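Local coordinates for protein Pab-dependent poly(a)-specific ribonuclease subunit PAN2 (Neurospora crassa, PDB 4CZX) that probably shortens the poly(A) tails of mRNA as the catalytic subunit of the PAN deadenylation complex, represented here by its N-terminal WD40 propeller, at residues A116-T120 with L159-I165. Sequence-based numbering, arbitrary orientation.
Sequences AMSFT and LKMSRYI
Strand residues 116-119 and 159-161 run parallel, 7° apart, with their axes 5.0 Å from each other at the closest point. They are the first strands of two successive blades of the beta-propeller, in the predicted WD 3 and WD 4 repeats. Each pairs within its own four-stranded antiparallel sheet, Ser118 with Leu128 and Lys160 with Cys166. Between the blades a water bridges the backbones instead, accepting from Phe119 N at 3.2 Å and Met161 N at 3.0 Å. The CB atoms of Ala116 and Ser118 point at the neighbouring blade. Ser118 CB packs 3.6 Å from Leu159 CB, and Ala116 CB lies near Leu159 CG. Ile165, on the next strand of the second blade, brings its CG2 up to Ser118 OG. Its CD1 lies alongside Thr120 CG2, while Thr120 OG1 is hydrogen-bonded to Glu126 OE1 of its own blade. Met161 CG is anti to the backbone N (chi1 175°) and the chain bends at chi2. This carries CE to 3.4 Å from Thr120 O. Met161 CB rests 3.3 Å from Phe119 O. That same carbonyl oxygen accepts a 2.9 Å hydrogen bond from Ser118 OG, which approaches tilted 23° from the carbonyl plane.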
ATOM      1  N   ALA A 116      24.628  21.931 -11.506  1.00 22.07           N
ATOM      2  CA  ALA A 116      24.388  23.159 -12.223  1.00 22.19           C
ATOM      3  C   ALA A 116      24.060  22.922 -13.680  1.00 23.73           C
ATOM      4  O   ALA A 116      24.541  21.979 -14.308  1.00 26.06           O
ATOM      5  CB  ALA A 116      25.620  24.087 -12.122  1.00 23.44           C
ATOM      6  N   MET A 117      23.269  23.821 -14.224  1.00 20.76           N
ATOM      7  CA  MET A 117      23.094  23.841 -15.663  1.00 21.09           C
ATOM      8  C   MET A 117      22.782  25.218 -16.188  1.00 23.14           C
ATOM      9  O   MET A 117      22.352  26.109 -15.443  1.00 24.41           O
ATOM     10  CB  MET A 117      21.996  22.892 -16.058  1.00 24.35           C
ATOM     11  CG  MET A 117      20.750  23.279 -15.473  1.00 27.71           C
ATOM     12  SD  MET A 117      19.617  22.076 -16.112  1.00 70.53           S
ATOM     13  CE  MET A 117      18.353  22.613 -15.118  1.00 13.11           C
ATOM     14  N   SER A 118      22.994  25.381 -17.484  1.00 25.51           N
ATOM     15  CA  SER A 118      22.791  26.666 -18.137  1.00 25.54           C
ATOM     16  C   SER A 118      22.411  26.463 -19.588  1.00 26.14           C
ATOM     17  O   SER A 118      22.609  25.388 -20.150  1.00 23.14           O
ATOM     18  CB  SER A 118      24.062  27.524 -18.056  1.00 25.57           C
ATOM     19  OG  SER A 118      25.057  27.023 -18.936  1.00 26.49           O
ATOM     20  N   PHE A 119      21.888  27.509 -20.204  1.00 25.73           N
ATOM     21  CA  PHE A 119      21.739  27.505 -21.644  1.00 28.20           C
ATOM     22  C   PHE A 119      23.114  27.691 -22.276  1.00 31.80           C
ATOM     23  O   PHE A 119      24.112  27.894 -21.573  1.00 32.65           O
ATOM     24  CB  PHE A 119      20.742  28.581 -22.076  1.00 32.55           C
ATOM     25  CG  PHE A 119      19.364  28.354 -21.517  1.00 30.61           C
ATOM     26  CD1 PHE A 119      18.599  27.289 -21.965  1.00 27.53           C
ATOM     27  CD2 PHE A 119      18.850  29.177 -20.525  1.00 28.03           C
ATOM     28  CE1 PHE A 119      17.335  27.048 -21.444  1.00 26.99           C
ATOM     29  CE2 PHE A 119      17.592  28.941 -19.996  1.00 29.67           C
ATOM     30  CZ  PHE A 119      16.827  27.878 -20.465  1.00 30.20           C
ATOM     31  N   THR A 120      23.170  27.581 -23.597  1.00 32.23           N
ATOM     32  CA  THR A 120      24.433  27.648 -24.312  1.00 30.70           C
ATOM     33  C   THR A 120      24.295  28.665 -25.443  1.00 32.00           C
ATOM     34  O   THR A 120      23.694  29.717 -25.251  1.00 34.18           O
ATOM     35  CB  THR A 120      24.853  26.261 -24.865  1.00 26.60           C
ATOM     36  OG1 THR A 120      23.941  25.843 -25.892  1.00 28.42           O
ATOM     37  CG2 THR A 120      24.874  25.215 -23.735  1.00 28.49           C
ATOM     38  N   LEU A 159      26.362  27.478 -13.150  1.00 26.15           N
ATOM     39  CA  LEU A 159      26.516  27.788 -14.569  1.00 30.81           C
ATOM     40  C   LEU A 159      25.439  28.788 -14.952  1.00 30.75           C
ATOM     41  O   LEU A 159      24.286  28.616 -14.571  1.00 27.43           O
ATOM     42  CB  LEU A 159      26.380  26.528 -15.435  1.00 26.34           C
ATOM     43  CG  LEU A 159      27.418  25.411 -15.279  1.00 27.74           C
ATOM     44  CD1 LEU A 159      26.964  24.158 -16.029  1.00 27.55           C
ATOM     45  CD2 LEU A 159      28.751  25.884 -15.826  1.00 28.27           C
ATOM     46  N   LYS A 160      25.799  29.838 -15.686  1.00 28.61           N
ATOM     47  CA  LYS A 160      24.772  30.697 -16.273  1.00 27.24           C
ATOM     48  C   LYS A 160      25.271  31.360 -17.546  1.00 32.44           C
ATOM     49  O   LYS A 160      26.383  31.896 -17.600  1.00 30.02           O
ATOM     50  CB  LYS A 160      24.286  31.757 -15.271  1.00 29.18           C
ATOM     51  CG  LYS A 160      23.244  32.720 -15.871  1.00 30.31           C
ATOM     52  CD  LYS A 160      22.402  33.418 -14.805  1.00 33.90           C
ATOM     53  CE  LYS A 160      21.486  34.492 -15.417  1.00 42.96           C
ATOM     54  NZ  LYS A 160      20.590  35.106 -14.386  1.00 44.37           N
ATOM     55  N   MET A 161      24.425  31.306 -18.570  1.00 27.53           N
ATOM     56  CA  MET A 161      24.701  31.903 -19.859  1.00 25.98           C
ATOM     57  C   MET A 161      24.250  33.354 -19.911  1.00 29.70           C
ATOM     58  O   MET A 161      23.104  33.660 -19.606  1.00 29.44           O
ATOM     59  CB  MET A 161      23.993  31.096 -20.957  1.00 27.62           C
ATOM     60  CG  MET A 161      24.112  31.685 -22.341  1.00 25.30           C
ATOM     61  SD  MET A 161      25.808  31.787 -22.951  1.00 32.56           S
ATOM     62  CE  MET A 161      25.500  32.550 -24.555  1.00 39.22           C
ATOM     63  N   SER A 162      25.165  34.245 -20.270  1.00 30.49           N
ATOM     64  CA  SER A 162      24.802  35.615 -20.613  1.00 32.44           C
ATOM     65  C   SER A 162      25.439  35.918 -21.949  1.00 34.59           C
ATOM     66  O   SER A 162      24.912  35.532 -22.994  1.00 35.87           O
ATOM     67  CB  SER A 162      25.256  36.614 -19.542  1.00 37.41           C
ATOM     68  OG  SER A 162      26.621  36.427 -19.186  1.00 35.42           O
ATOM     69  N   ARG A 163      26.577  36.604 -21.912  1.00 35.19           N
ATOM     70  CA  ARG A 163      27.412  36.806 -23.093  1.00 40.32           C
ATOM     71  C   ARG A 163      28.234  35.538 -23.332  1.00 38.81           C
ATOM     72  O   ARG A 163      28.479  35.138 -24.469  1.00 37.59           O
ATOM     73  CB  ARG A 163      28.327  38.022 -22.906  1.00 38.71           C
ATOM     74  CG  ARG A 163      29.103  38.408 -24.156  1.00 39.66           C
ATOM     75  CD  ARG A 163      30.097  39.547 -23.900  1.00 48.91           C
ATOM     76  NE  ARG A 163      29.469  40.748 -23.353  1.00 47.47           N
ATOM     77  CZ  ARG A 163      29.246  41.861 -24.046  1.00 57.04           C
ATOM     78  NH1 ARG A 163      29.596  41.931 -25.325  1.00 55.06           N
ATOM     79  NH2 ARG A 163      28.672  42.906 -23.458  1.00 59.07           N
ATOM     80  N   TYR A 164      28.656  34.930 -22.226  1.00 33.26           N
ATOM     81  CA  TYR A 164      29.419  33.684 -22.207  1.00 31.74           C
ATOM     82  C   TYR A 164      28.801  32.804 -21.144  1.00 29.48           C
ATOM     83  O   TYR A 164      27.962  33.264 -20.372  1.00 34.09           O
ATOM     84  CB  TYR A 164      30.902  33.920 -21.877  1.00 35.53           C
ATOM     85  CG  TYR A 164      31.589  34.956 -22.739  1.00 41.84           C
ATOM     86  CD1 TYR A 164      31.868  34.702 -24.076  1.00 52.32           C
ATOM     87  CD2 TYR A 164      31.950  36.185 -22.215  1.00 44.39           C
ATOM     88  CE1 TYR A 164      32.486  35.649 -24.869  1.00 55.76           C
ATOM     89  CE2 TYR A 164      32.574  37.141 -22.996  1.00 51.66           C
ATOM     90  CZ  TYR A 164      32.842  36.866 -24.323  1.00 57.98           C
ATOM     91  OH  TYR A 164      33.459  37.809 -25.105  1.00 62.75           O
ATOM     92  N   ILE A 165      29.230  31.549 -21.079  1.00 28.06           N
ATOM     93  CA  ILE A 165      28.813  30.686 -19.987  1.00 25.33           C
ATOM     94  C   ILE A 165      29.722  30.964 -18.797  1.00 31.52           C
ATOM     95  O   ILE A 165      30.918  30.708 -18.855  1.00 32.21           O
ATOM     96  CB  ILE A 165      28.872  29.191 -20.370  1.00 28.81           C
ATOM     97  CG1 ILE A 165      27.843  28.890 -21.464  1.00 32.31           C
ATOM     98  CG2 ILE A 165      28.620  28.305 -19.153  1.00 30.79           C
ATOM     99  CD1 ILE A 165      27.971  27.494 -22.049  1.00 35.83           C
TER
HETATM  100  O   HOH W   1      21.714  30.055 -18.311  1.00 24.90           O